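Local coordinates for protein drebrin (Homo sapiens, PDB 5Y1Z) that probably acts as an actin-binding protein and carries a domain of the cofilin (ADF-homology) family, at residues V107-F110 and F111-V114; A120-V123 and E124-D127. All blocks are in the same frame, centred on the assembly; numbering follows the deposited sequence.

Contact 1 of 2, residues V107-F110 and F111-V114; sequences VAEF and FQGV
Phe110 and Phe111 form a T-shaped pair just where helix 104-110 ends: the edge of the Phe110 ring points at the face of the Phe111 ring, with centroids 4.9 Å apart and planes at 90°. Phe110 CD2 stands over the middle of that face and comes within 3.6 Å of Phe111 CE1. The rings can meet because Phe110 sends CG anti to its backbone N (chi1 -177°), whereas Phe111 has CG beside its own N. Val107 CG1 lies in the plane of the Phe111 ring, at its edge. Separately, Ala108 CB meets Val114 CG2 at 4.1 Å where the loop folds back.

Backbone bonds finish the helix. Phe111 N donates to Val107 O at 3.0 Å, the last helical bond of this stretch. Past it, Phe111 is the centre of an inverse gamma turn, closed weakly by Gln112 N on Phe110 O. A water bridges the loop, donating to Ala108 O at 2.8 Å and accepting from Val114 N.

Gln112 adds a side-chain tie. Its chain, bent at chi2 (-82°), returns NE2 to Glu109 O at 2.7 Å, in the carbonyl plane on a lone pair. The same NE2 makes a weak bond to Glu109 OE2, whose stronger partner is a polar side chain of another protein's chain, so Glu109 links the helix end to the interface.

Phe111 also stacks on Tyr34 of strand 31-36 and touches Phe69 of strand 65-72, while Phe110 stacks on Phe8 and packs on Arg12 and Leu16 of helix 12-23. The aromatic pair therefore lies between the sheet and that helix, at a helix C-terminus leading into the edge strand 116-120 of the ADF-homology fold.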
loop_
_atom_site.group_PDB
_atom_site.type_symbol
_atom_site.label_atom_id
_atom_site.label_comp_id
_atom_site.label_asym_id
_atom_site.label_seq_id
_atom_site.Cartn_x
_atom_site.Cartn_y
_atom_site.Cartn_z
ATOM N N VAL A 107 2.374 -7.483 5.697
ATOM C CA VAL A 107 3.169 -8.673 6.011
ATOM C C VAL A 107 2.266 -9.854 6.381
ATOM O O VAL A 107 2.479 -10.984 5.922
ATOM C CB VAL A 107 4.175 -8.368 7.132
ATOM C CG1 VAL A 107 4.760 -9.670 7.684
ATOM C CG2 VAL A 107 5.293 -7.464 6.613
ATOM N N ALA A 108 1.247 -9.623 7.216
ATOM C CA ALA A 108 0.323 -10.702 7.558
ATOM C C ALA A 108 -0.405 -11.204 6.331
ATOM O O ALA A 108 -0.725 -12.395 6.227
ATOM C CB ALA A 108 -0.683 -10.244 8.611
ATOM N N GLU A 109 -0.674 -10.314 5.390
ATOM C CA GLU A 109 -1.348 -10.747 4.183
ATOM C C GLU A 109 -0.411 -11.561 3.316
ATOM O O GLU A 109 -0.853 -12.477 2.611
ATOM C CB GLU A 109 -1.859 -9.527 3.418
ATOM C CG GLU A 109 -2.794 -9.849 2.309
ATOM C CD GLU A 109 -4.052 -10.507 2.809
ATOM O OE1 GLU A 109 -4.366 -10.340 4.005
ATOM O OE2 GLU A 109 -4.737 -11.180 2.006
ATOM N N PHE A 110 0.889 -11.263 3.390
ATOM C CA PHE A 110 1.848 -11.994 2.579
ATOM C C PHE A 110 2.006 -13.422 3.080
ATOM O O PHE A 110 1.963 -14.375 2.289
ATOM C CB PHE A 110 3.182 -11.247 2.548
ATOM C CG PHE A 110 4.213 -11.891 1.664
ATOM C CD1 PHE A 110 4.232 -11.626 0.290
ATOM C CD2 PHE A 110 5.192 -12.717 2.197
ATOM C CE1 PHE A 110 5.166 -12.209 -0.545
ATOM C CE2 PHE A 110 6.141 -13.297 1.361
ATOM C CZ PHE A 110 6.119 -13.031 -0.014
ATOM N N PHE A 111 2.136 -13.594 4.398
ATOM C CA PHE A 111 2.302 -14.922 4.988
ATOM C C PHE A 111 0.958 -15.495 5.421
ATOM O O PHE A 111 0.665 -15.624 6.612
ATOM C CB PHE A 111 3.282 -14.867 6.151
ATOM C CG PHE A 111 4.644 -14.373 5.769
ATOM C CD1 PHE A 111 5.488 -15.172 5.000
ATOM C CD2 PHE A 111 5.118 -13.161 6.236
ATOM C CE1 PHE A 111 6.759 -14.749 4.658
ATOM C CE2 PHE A 111 6.391 -12.724 5.894
ATOM C CZ PHE A 111 7.214 -13.530 5.102
ATOM N N GLN A 112 0.160 -15.899 4.422
ATOM C CA GLN A 112 -1.251 -16.226 4.623
ATOM C C GLN A 112 -1.456 -17.143 5.819
ATOM O O GLN A 112 -0.651 -18.044 6.084
ATOM C CB GLN A 112 -1.824 -16.907 3.386
ATOM C CG GLN A 112 -1.978 -16.001 2.212
ATOM C CD GLN A 112 -3.242 -15.174 2.278
ATOM O OE1 GLN A 112 -4.336 -15.678 2.042
ATOM N NE2 GLN A 112 -3.095 -13.892 2.594
ATOM N N GLY A 113 -2.518 -16.881 6.571
ATOM C CA GLY A 113 -2.882 -17.751 7.663
ATOM C C GLY A 113 -2.434 -17.300 9.034
ATOM O O GLY A 113 -2.394 -18.129 9.949
ATOM N N VAL A 114 -2.084 -16.028 9.206
ATOM C CA VAL A 114 -1.734 -15.542 10.531
ATOM C C VAL A 114 -2.961 -15.613 11.421
ATOM O O VAL A 114 -4.025 -15.070 11.097
ATOM C CB VAL A 114 -1.192 -14.110 10.451
ATOM C CG1 VAL A 114 -1.128 -13.499 11.821
ATOM C CG2 VAL A 114 0.180 -14.116 9.818
HETATM O O HOH W 1 -2.706 -14.325 6.761
#

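Contact 2 of 2, residues A120-V123 and E124-D127; sequences ASSV and EDID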
loop_
_atom_site.group_PDB
_atom_site.type_symbol
_atom_site.label_atom_id
_atom_site.label_comp_id
_atom_site.label_asym_id
_atom_site.label_seq_id
_atom_site.Cartn_x
_atom_site.Cartn_y
_atom_site.Cartn_z
ATOM N N ALA A 120 5.629 -6.616 20.131
ATOM C CA ALA A 120 6.687 -6.964 21.070
ATOM C C ALA A 120 7.856 -6.010 20.926
ATOM O O ALA A 120 8.206 -5.608 19.812
ATOM C CB ALA A 120 7.172 -8.398 20.853
ATOM N N SER A 121 8.424 -5.614 22.070
ATOM C CA SER A 121 9.648 -4.821 22.104
ATOM C C SER A 121 10.702 -5.331 23.071
ATOM O O SER A 121 11.790 -4.746 23.136
ATOM C CB SER A 121 9.331 -3.365 22.440
ATOM O OG SER A 121 8.459 -2.861 21.449
ATOM N N SER A 122 10.387 -6.315 23.897
ATOM C CA SER A 122 11.403 -6.995 24.671
ATOM C C SER A 122 11.065 -8.472 24.579
ATOM O O SER A 122 9.959 -8.844 24.190
ATOM C CB SER A 122 11.490 -6.478 26.108
ATOM O OG SER A 122 10.486 -7.036 26.906
ATOM N N VAL A 123 12.021 -9.329 24.915
ATOM C CA VAL A 123 11.677 -10.744 24.968
ATOM C C VAL A 123 10.546 -10.982 25.950
ATOM O O VAL A 123 9.719 -11.876 25.745
ATOM C CB VAL A 123 12.919 -11.585 25.292
ATOM C CG1 VAL A 123 14.062 -11.134 24.427
ATOM C CG2 VAL A 123 13.281 -11.428 26.733
ATOM N N GLU A 124 10.468 -10.180 27.008
ATOM C CA GLU A 124 9.443 -10.391 28.019
ATOM C C GLU A 124 8.031 -10.233 27.473
ATOM O O GLU A 124 7.084 -10.697 28.117
ATOM C CB GLU A 124 9.659 -9.433 29.181
ATOM C CG GLU A 124 11.071 -9.435 29.705
ATOM C CD GLU A 124 11.382 -8.196 30.506
ATOM O OE1 GLU A 124 11.756 -7.176 29.876
ATOM O OE2 GLU A 124 11.246 -8.243 31.758
ATOM N N ASP A 125 7.854 -9.576 26.322
ATOM C CA ASP A 125 6.529 -9.508 25.715
ATOM C C ASP A 125 6.131 -10.822 25.060
ATOM O O ASP A 125 4.973 -10.974 24.656
ATOM C CB ASP A 125 6.468 -8.388 24.671
ATOM C CG ASP A 125 6.731 -7.008 25.256
ATOM O OD1 ASP A 125 7.288 -6.148 24.536
ATOM O OD2 ASP A 125 6.410 -6.780 26.439
ATOM N N ILE A 126 7.048 -11.782 24.980
ATOM C CA ILE A 126 6.817 -13.018 24.244
ATOM C C ILE A 126 6.720 -14.194 25.200
ATOM O O ILE A 126 7.663 -14.979 25.343
ATOM C CB ILE A 126 7.925 -13.209 23.198
ATOM C CG1 ILE A 126 7.932 -11.978 22.289
ATOM C CG2 ILE A 126 7.764 -14.513 22.418
ATOM C CD1 ILE A 126 9.002 -11.981 21.311
ATOM N N ASP A 127 5.566 -14.311 25.855
ATOM C CA ASP A 127 5.268 -15.374 26.813
ATOM C C ASP A 127 4.451 -16.467 26.131
ATOM O O ASP A 127 3.274 -16.258 25.810
ATOM C CB ASP A 127 4.523 -14.806 28.019
ATOM C CG ASP A 127 4.257 -15.840 29.067
ATOM O OD1 ASP A 127 3.331 -16.651 28.872
ATOM O OD2 ASP A 127 4.983 -15.853 30.079
#
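The carboxylate of Asp125 takes two backbone donors on its OD1, each from a different direction: Ser121 N arrives on the anti lone pair, away from OD2, at 2.8 Å and almost straight (173°), while Ser122 N comes from above the carboxylate plane at 3.2 Å. The carboxylate of Glu124 is met on the anti side of OE1 by Ser122 OG, somewhat out of its plane. Both groups sit in the connection of the ADF-homology fold that leads from edge strand 116-120 through one 3-10 turn toward the C-terminal helix 128-134.

The turn itself rests on two bonds of i to i+3 spacing, Asp125 N to Ser122 O at 3.1 Å and Ile126 N to Val123 O at 2.8 Å; in both, the donor lies above the carbonyl plane. Asp125 holds the start of the turn with three bonds, its own N to Ser122 O and the two on OD1. With its CG beside the backbone N (chi1 -61°), OD1 reaches back to the N-H groups of Ser121 and Ser122.

On the apolar side, Ala120 CB packs at 3.9 Å against Ile126 CG1, and both side chains reach Ile85 of strand 81-88. Ser121 OG is bonded to Val88 O, so this end of the strand is held to its neighbour by a side chain as well as by the backbone. Asp127 then N-caps the next helix through Ala130 N.

Ser122 OG, held between its own backbone N and carbonyl carbon (chi1 80°), donates to Glu124 OE1 at 3.2 Å and weakly accepts from Glu124 N at 3.1 Å.

In the fold
Contact 1 closes before contact 2 opens; strand 116-120 follows contact 1 and ends at Ala120, where contact 2 begins. Segment 107-114 brings the chain from helix 104-110 toward that strand, and 120-127 takes it on to helix 128-134. Their centres lie 21 Å apart, on opposite sides of the chain's centre, and their nearest atoms are about 13 Å apart. Both lean on strand 81-88, the parallel neighbour of 116-120, through the adjoining residues Leu84 and Ile85. The two turns thus fix the entry to and exit from the strand outermost in this chain, and of the two only the partly buried turn at 107-114 meets the partner protein's chain.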